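Long-range contacts in TlmII (Streptoalloteichus hindustanus, PDB 4HVM), which is involved in tallysomycin biosynthesis, resembles the condensation domains of nonribosomal peptide synthetases and probably binds phosphopantetheine: residues Ser274-Asp282 with Ala355-Leu363; Val301-Leu309 with Leu317-Phe325. One frame throughout, in Å; residues are numbered along the deposited sequence.

In the fold
Both contacts belong to the same six-stranded mixed sheet, where strands 274-282 and 297-305 lie next to each other. Contact 1 is the more buried: it joins strand 274-282 to 359-361 inside the sheet, about 12 Å (centre to centre) from the middle of the chain. Contact 2, about 23 Å out and partly buried, packs helix 314-330 against the edge strand 297-305, and its sequence is nested within the loop that contact 1 closes. The chemistry follows the place: backbone bonds and a His-carboxylate pair in contact 1, an aromatic pair and an arginine against a turn in contact 2. Phe302 of contact 2 packs on Thr279 of contact 1.

Contact 1 of 2, residues Ser274-Asp282 with Ala355-Leu363; sequences SLYLSTEVD and ARWDVAVHL
Backbone bonds join Ser278 to both Val359 and Val361: Ser278 N donates to Val359 O (2.7 Å), and Val361 N gives a straighter bond to Ser278 O (2.8 Å). The two strands thus run parallel, with Ser278 paired to Ala360. Upstream, Trp357 still touches the strand, its CA-H pointing at Tyr276 O.

Apolar contacts gather on the face carrying Leu277, Val359 and Val361. Leu277 and Val359 lie side by side and point the same way, CG to CG1 at 3.9 Å, while Leu277 CD2 reaches across to Val361 CG2 (4.1 Å). Helix 241-255 covers this face, its Ala246 against Leu277 and its Leu253 against Val359. The arrangement is that of a central sheet backed by helices, as in the chloramphenicol acetyltransferase-like lobes of condensation domains; strands 417-424 and 297-305 continue the sheet beyond this pair.

Two side-chain hydrogen bonds lie farther along. Thr279 OG1 donates to Val361 O (2.9 Å) from 36° above the carbonyl plane. Next to it the Glu280 chain bends at chi2 (108°), bringing the carboxylate to the edge of the His362 ring. His362 ND1 donates to the syn lone pair of Glu280 OE2 (2.6 Å), with carboxylate and imidazole nearly coplanar, 27° apart. NE2 of the same ring bonds Asp418, so carboxylates grip both ring nitrogens. Cut back to an alanine, Glu280 would probably leave ND1 without its acceptor and the imidazole, held then through Asp418, freer to turn.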
# COMPACT_ATOMS: atom_id res chain seq x y z
N SER A 274 9.05 11.82 -21.97
CA SER A 274 8.29 11.67 -20.73
C SER A 274 8.47 10.30 -20.09
O SER A 274 8.93 9.35 -20.73
CB SER A 274 6.80 11.94 -20.98
OG SER A 274 6.23 10.92 -21.78
N LEU A 275 8.10 10.20 -18.81
CA LEU A 275 8.26 8.99 -18.03
C LEU A 275 6.98 8.70 -17.24
O LEU A 275 6.44 9.60 -16.59
CB LEU A 275 9.44 9.13 -17.07
CG LEU A 275 9.74 7.96 -16.14
CD1 LEU A 275 10.32 6.78 -16.90
CD2 LEU A 275 10.68 8.40 -15.02
N TYR A 276 6.50 7.46 -17.29
CA TYR A 276 5.25 7.11 -16.63
C TYR A 276 5.43 6.29 -15.35
O TYR A 276 6.11 5.28 -15.34
CB TYR A 276 4.30 6.40 -17.59
CG TYR A 276 3.57 7.36 -18.49
CD1 TYR A 276 4.20 7.91 -19.61
CD2 TYR A 276 2.27 7.73 -18.22
CE1 TYR A 276 3.54 8.80 -20.43
CE2 TYR A 276 1.59 8.62 -19.04
CZ TYR A 276 2.23 9.15 -20.14
OH TYR A 276 1.55 10.03 -20.95
N LEU A 277 4.79 6.75 -14.28
CA LEU A 277 4.92 6.13 -12.97
C LEU A 277 3.59 5.60 -12.47
O LEU A 277 2.55 5.80 -13.09
CB LEU A 277 5.48 7.13 -11.96
CG LEU A 277 6.94 7.58 -12.02
CD1 LEU A 277 7.25 8.45 -13.23
CD2 LEU A 277 7.31 8.31 -10.73
N SER A 278 3.62 4.93 -11.32
CA SER A 278 2.41 4.45 -10.67
C SER A 278 2.47 4.75 -9.18
O SER A 278 3.49 4.52 -8.53
CB SER A 278 2.24 2.95 -10.90
OG SER A 278 1.17 2.44 -10.13
N THR A 279 1.37 5.27 -8.63
CA THR A 279 1.28 5.50 -7.20
C THR A 279 -0.13 5.23 -6.70
O THR A 279 -1.07 5.19 -7.49
CB THR A 279 1.69 6.94 -6.83
OG1 THR A 279 1.77 7.08 -5.40
CG2 THR A 279 0.69 7.95 -7.38
N GLU A 280 -0.28 5.05 -5.39
CA GLU A 280 -1.59 4.78 -4.82
C GLU A 280 -2.33 6.07 -4.44
O GLU A 280 -1.72 7.12 -4.25
CB GLU A 280 -1.48 3.86 -3.61
CG GLU A 280 -1.14 2.42 -3.96
CD GLU A 280 0.27 2.05 -3.57
OE1 GLU A 280 0.67 2.33 -2.42
OE2 GLU A 280 0.99 1.48 -4.43
N VAL A 281 -3.65 5.97 -4.34
CA VAL A 281 -4.49 7.08 -3.92
C VAL A 281 -5.56 6.57 -2.96
O VAL A 281 -6.25 5.60 -3.27
CB VAL A 281 -5.16 7.76 -5.13
CG1 VAL A 281 -6.33 8.62 -4.68
CG2 VAL A 281 -4.15 8.59 -5.89
N ASP A 282 -5.69 7.22 -1.81
CA ASP A 282 -6.72 6.86 -0.84
C ASP A 282 -8.01 7.59 -1.21
O ASP A 282 -8.05 8.82 -1.19
CB ASP A 282 -6.29 7.23 0.58
CG ASP A 282 -7.16 6.59 1.64
OD1 ASP A 282 -8.28 6.14 1.31
OD2 ASP A 282 -6.73 6.53 2.81
N ALA A 355 4.41 -2.82 -17.80
CA ALA A 355 5.63 -2.60 -18.57
C ALA A 355 5.78 -1.16 -19.06
O ALA A 355 6.90 -0.67 -19.22
CB ALA A 355 5.70 -3.56 -19.74
N ARG A 356 4.65 -0.50 -19.29
CA ARG A 356 4.65 0.86 -19.82
C ARG A 356 4.59 1.91 -18.71
O ARG A 356 4.64 3.11 -18.98
CB ARG A 356 3.50 1.05 -20.80
CG ARG A 356 3.48 0.03 -21.94
CD ARG A 356 4.60 0.26 -22.94
NE ARG A 356 4.16 1.09 -24.06
CZ ARG A 356 3.64 0.63 -25.19
NH1 ARG A 356 3.49 -0.67 -25.38
NH2 ARG A 356 3.26 1.48 -26.13
N TRP A 357 4.46 1.45 -17.47
CA TRP A 357 4.58 2.32 -16.31
C TRP A 357 5.31 1.58 -15.19
O TRP A 357 4.80 1.41 -14.09
CB TRP A 357 3.21 2.83 -15.83
CG TRP A 357 2.14 1.78 -15.69
CD1 TRP A 357 1.96 0.93 -14.63
CD2 TRP A 357 1.08 1.49 -16.61
NE1 TRP A 357 0.87 0.12 -14.85
CE2 TRP A 357 0.31 0.45 -16.06
CE3 TRP A 357 0.71 2.02 -17.85
CZ2 TRP A 357 -0.80 -0.08 -16.71
CZ3 TRP A 357 -0.40 1.49 -18.49
CH2 TRP A 357 -1.14 0.45 -17.92
N ASP A 358 6.54 1.16 -15.49
CA ASP A 358 7.30 0.24 -14.65
C ASP A 358 8.02 0.88 -13.46
O ASP A 358 8.97 0.32 -12.92
CB ASP A 358 8.30 -0.56 -15.49
CG ASP A 358 9.30 0.33 -16.19
OD1 ASP A 358 9.04 1.55 -16.26
OD2 ASP A 358 10.33 -0.18 -16.67
N VAL A 359 7.56 2.06 -13.05
CA VAL A 359 8.08 2.69 -11.84
C VAL A 359 6.95 2.89 -10.84
O VAL A 359 5.99 3.60 -11.11
CB VAL A 359 8.74 4.04 -12.14
CG1 VAL A 359 9.25 4.67 -10.85
CG2 VAL A 359 9.87 3.87 -13.14
N ALA A 360 7.07 2.25 -9.68
CA ALA A 360 6.04 2.33 -8.66
C ALA A 360 6.53 3.07 -7.42
O ALA A 360 7.56 2.73 -6.85
CB ALA A 360 5.55 0.94 -8.28
N VAL A 361 5.77 4.09 -7.01
CA VAL A 361 6.06 4.83 -5.79
C VAL A 361 4.88 4.68 -4.84
O VAL A 361 3.74 4.95 -5.22
CB VAL A 361 6.29 6.31 -6.07
CG1 VAL A 361 6.59 7.05 -4.78
CG2 VAL A 361 7.42 6.49 -7.07
N HIS A 362 5.14 4.24 -3.62
CA HIS A 362 4.07 3.93 -2.68
C HIS A 362 3.84 5.03 -1.64
O HIS A 362 4.50 6.07 -1.66
CB HIS A 362 4.31 2.58 -2.02
CG HIS A 362 4.48 1.46 -2.99
ND1 HIS A 362 3.44 0.96 -3.75
CD2 HIS A 362 5.58 0.74 -3.35
CE1 HIS A 362 3.89 -0.02 -4.52
NE2 HIS A 362 5.18 -0.17 -4.30
N LEU A 363 2.89 4.78 -0.74
CA LEU A 363 2.43 5.76 0.23
C LEU A 363 1.90 7.01 -0.47
O LEU A 363 1.28 6.91 -1.53
CB LEU A 363 3.54 6.14 1.22
CG LEU A 363 3.05 6.89 2.46
CD1 LEU A 363 2.56 5.90 3.52
CD2 LEU A 363 4.12 7.82 3.02

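Contact 2 of 2, residues Val301-Leu309 with Leu317-Phe325; sequences VFGVDLTGL and LMSRTQAGF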
# COMPACT_ATOMS: atom_id res chain seq x y z
N VAL A 301 -2.06 5.86 -12.79
CA VAL A 301 -0.90 5.93 -13.67
C VAL A 301 -0.80 7.34 -14.25
O VAL A 301 -1.74 7.83 -14.87
CB VAL A 301 -1.00 4.91 -14.81
CG1 VAL A 301 0.19 5.04 -15.74
CG2 VAL A 301 -1.09 3.50 -14.24
N PHE A 302 0.34 7.99 -14.04
CA PHE A 302 0.55 9.35 -14.52
C PHE A 302 1.93 9.51 -15.14
O PHE A 302 2.85 8.76 -14.84
CB PHE A 302 0.36 10.37 -13.39
CG PHE A 302 1.37 10.27 -12.29
CD1 PHE A 302 1.26 9.30 -11.31
CD2 PHE A 302 2.43 11.16 -12.23
CE1 PHE A 302 2.19 9.21 -10.30
CE2 PHE A 302 3.36 11.07 -11.22
CZ PHE A 302 3.25 10.10 -10.26
N GLY A 303 2.07 10.51 -16.01
CA GLY A 303 3.33 10.75 -16.69
C GLY A 303 3.97 12.08 -16.36
O GLY A 303 3.30 13.11 -16.31
N VAL A 304 5.27 12.06 -16.12
CA VAL A 304 6.04 13.27 -15.90
C VAL A 304 6.72 13.68 -17.21
O VAL A 304 7.51 12.93 -17.77
CB VAL A 304 7.11 13.07 -14.81
CG1 VAL A 304 7.83 14.37 -14.52
CG2 VAL A 304 6.47 12.53 -13.54
N ASP A 305 6.39 14.88 -17.69
CA ASP A 305 6.97 15.37 -18.93
C ASP A 305 8.34 15.99 -18.68
O ASP A 305 8.45 17.04 -18.06
CB ASP A 305 6.05 16.39 -19.59
CG ASP A 305 6.51 16.80 -20.97
OD1 ASP A 305 7.38 16.11 -21.54
OD2 ASP A 305 5.99 17.82 -21.48
N LEU A 306 9.39 15.33 -19.17
CA LEU A 306 10.76 15.74 -18.90
C LEU A 306 11.40 16.43 -20.10
O LEU A 306 12.63 16.57 -20.15
CB LEU A 306 11.59 14.50 -18.54
CG LEU A 306 10.98 13.53 -17.52
CD1 LEU A 306 11.61 12.16 -17.69
CD2 LEU A 306 11.19 14.04 -16.10
N THR A 307 10.58 16.87 -21.04
CA THR A 307 11.05 17.29 -22.36
C THR A 307 12.15 18.36 -22.40
O THR A 307 13.23 18.11 -22.92
CB THR A 307 9.88 17.73 -23.26
OG1 THR A 307 8.99 16.63 -23.46
CG2 THR A 307 10.40 18.20 -24.61
N GLY A 308 11.87 19.54 -21.87
CA GLY A 308 12.79 20.65 -22.03
C GLY A 308 13.75 20.91 -20.89
O GLY A 308 14.34 21.99 -20.80
N LEU A 309 13.91 19.92 -20.01
CA LEU A 309 14.71 20.10 -18.80
C LEU A 309 16.20 20.35 -19.05
O LEU A 309 16.87 19.57 -19.74
CB LEU A 309 14.52 18.90 -17.87
CG LEU A 309 13.12 18.72 -17.28
CD1 LEU A 309 13.06 17.48 -16.39
CD2 LEU A 309 12.70 19.96 -16.51
N LEU A 317 10.71 20.05 -11.45
CA LEU A 317 10.23 18.68 -11.52
C LEU A 317 8.96 18.48 -10.72
O LEU A 317 8.13 17.63 -11.07
CB LEU A 317 11.32 17.71 -11.05
CG LEU A 317 12.50 17.60 -12.00
CD1 LEU A 317 13.80 17.64 -11.23
CD2 LEU A 317 12.40 16.32 -12.82
N MSE A 318 8.79 19.26 -9.66
CA MSE A 318 7.59 19.19 -8.84
C MSE A 318 6.40 19.68 -9.66
O MSE A 318 5.31 19.12 -9.60
CB MSE A 318 7.75 20.05 -7.59
CG MSE A 318 6.82 19.68 -6.44
SE MSE A 318 7.08 17.85 -5.85
CE MSE A 318 5.38 17.13 -6.47
N SER A 319 6.63 20.73 -10.43
CA SER A 319 5.60 21.31 -11.28
C SER A 319 5.11 20.32 -12.33
O SER A 319 3.90 20.19 -12.57
CB SER A 319 6.15 22.56 -11.97
OG SER A 319 5.30 22.98 -13.00
N ARG A 320 6.05 19.62 -12.95
CA ARG A 320 5.72 18.69 -14.02
C ARG A 320 5.15 17.38 -13.49
O ARG A 320 4.33 16.74 -14.15
CB ARG A 320 6.96 18.45 -14.89
CG ARG A 320 7.62 19.74 -15.34
CD ARG A 320 8.68 19.52 -16.40
NE ARG A 320 9.16 20.78 -16.95
CZ ARG A 320 9.74 20.91 -18.14
NH1 ARG A 320 10.15 22.10 -18.56
NH2 ARG A 320 9.89 19.85 -18.93
N THR A 321 5.57 16.98 -12.29
CA THR A 321 5.04 15.78 -11.65
C THR A 321 3.60 16.00 -11.21
O THR A 321 2.74 15.14 -11.41
CB THR A 321 5.87 15.42 -10.41
OG1 THR A 321 7.23 15.20 -10.79
CG2 THR A 321 5.32 14.16 -9.74
N GLN A 322 3.34 17.17 -10.63
CA GLN A 322 2.01 17.51 -10.14
C GLN A 322 1.02 17.68 -11.28
O GLN A 322 -0.16 17.35 -11.14
CB GLN A 322 2.07 18.79 -9.30
CG GLN A 322 0.75 19.21 -8.68
CD GLN A 322 0.91 20.42 -7.77
OE1 GLN A 322 1.96 20.61 -7.16
NE2 GLN A 322 -0.13 21.25 -7.70
N ALA A 323 1.50 18.18 -12.41
CA ALA A 323 0.65 18.38 -13.58
C ALA A 323 0.21 17.05 -14.18
O ALA A 323 -0.92 16.92 -14.66
CB ALA A 323 1.37 19.22 -14.62
N GLY A 324 1.10 16.07 -14.16
CA GLY A 324 0.78 14.76 -14.68
C GLY A 324 -0.13 13.99 -13.75
O GLY A 324 -1.05 13.30 -14.19
N PHE A 325 0.13 14.11 -12.45
CA PHE A 325 -0.64 13.39 -11.44
C PHE A 325 -2.08 13.87 -11.37
O PHE A 325 -3.01 13.07 -11.43
CB PHE A 325 0.03 13.52 -10.07
CG PHE A 325 -0.73 12.85 -8.96
CD1 PHE A 325 -0.70 11.47 -8.81
CD2 PHE A 325 -1.45 13.61 -8.05
CE1 PHE A 325 -1.39 10.86 -7.77
CE2 PHE A 325 -2.14 13.00 -7.02
CZ PHE A 325 -2.11 11.63 -6.88
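Phe302 and Phe325 meet where the edge strand 297-305 of the mixed sheet is covered by the helix that follows it, 314-330. The chain turns at a type I beta turn, Leu306-Leu309, and helix part 317-325 runs back along 301-305 at 148°, nearly antiparallel. The aromatic pair is T-shaped, with the edge of Phe325 over the face of Phe302, centroids 5.4 Å apart and planes at 86°. With CG between its backbone N and carbonyl carbon (chi1 65°), the Phe302 ring lies against the helix backbone and takes Phe325 CB over its face in a CH-pi contact.

Where strand and helix come close, two glycines meet: Gly324, with no side chain in the way, brings its CA-H to Gly303 O (3.4 Å). Apolar contacts continue along the helix. Both methyls of Val304 lie against Thr321, whose OG1 bonds back to Leu317 O (2.6 Å), and Leu317 CD2 reaches Leu309 CD1 (3.8 Å); Trp251 and Trp254 of helix 241-255 border these leucines.

The polar end belongs to Arg320. Extended from CG to NE, it brings the edge of its guanidinium to the backbone of the turn, and NH2 donates to Asp305 O (3.3 Å), which lies in the guanidinium plane. Over one face of that group, centred above it, sits Leu309 CD2, 3.5 Å from Arg320 CZ.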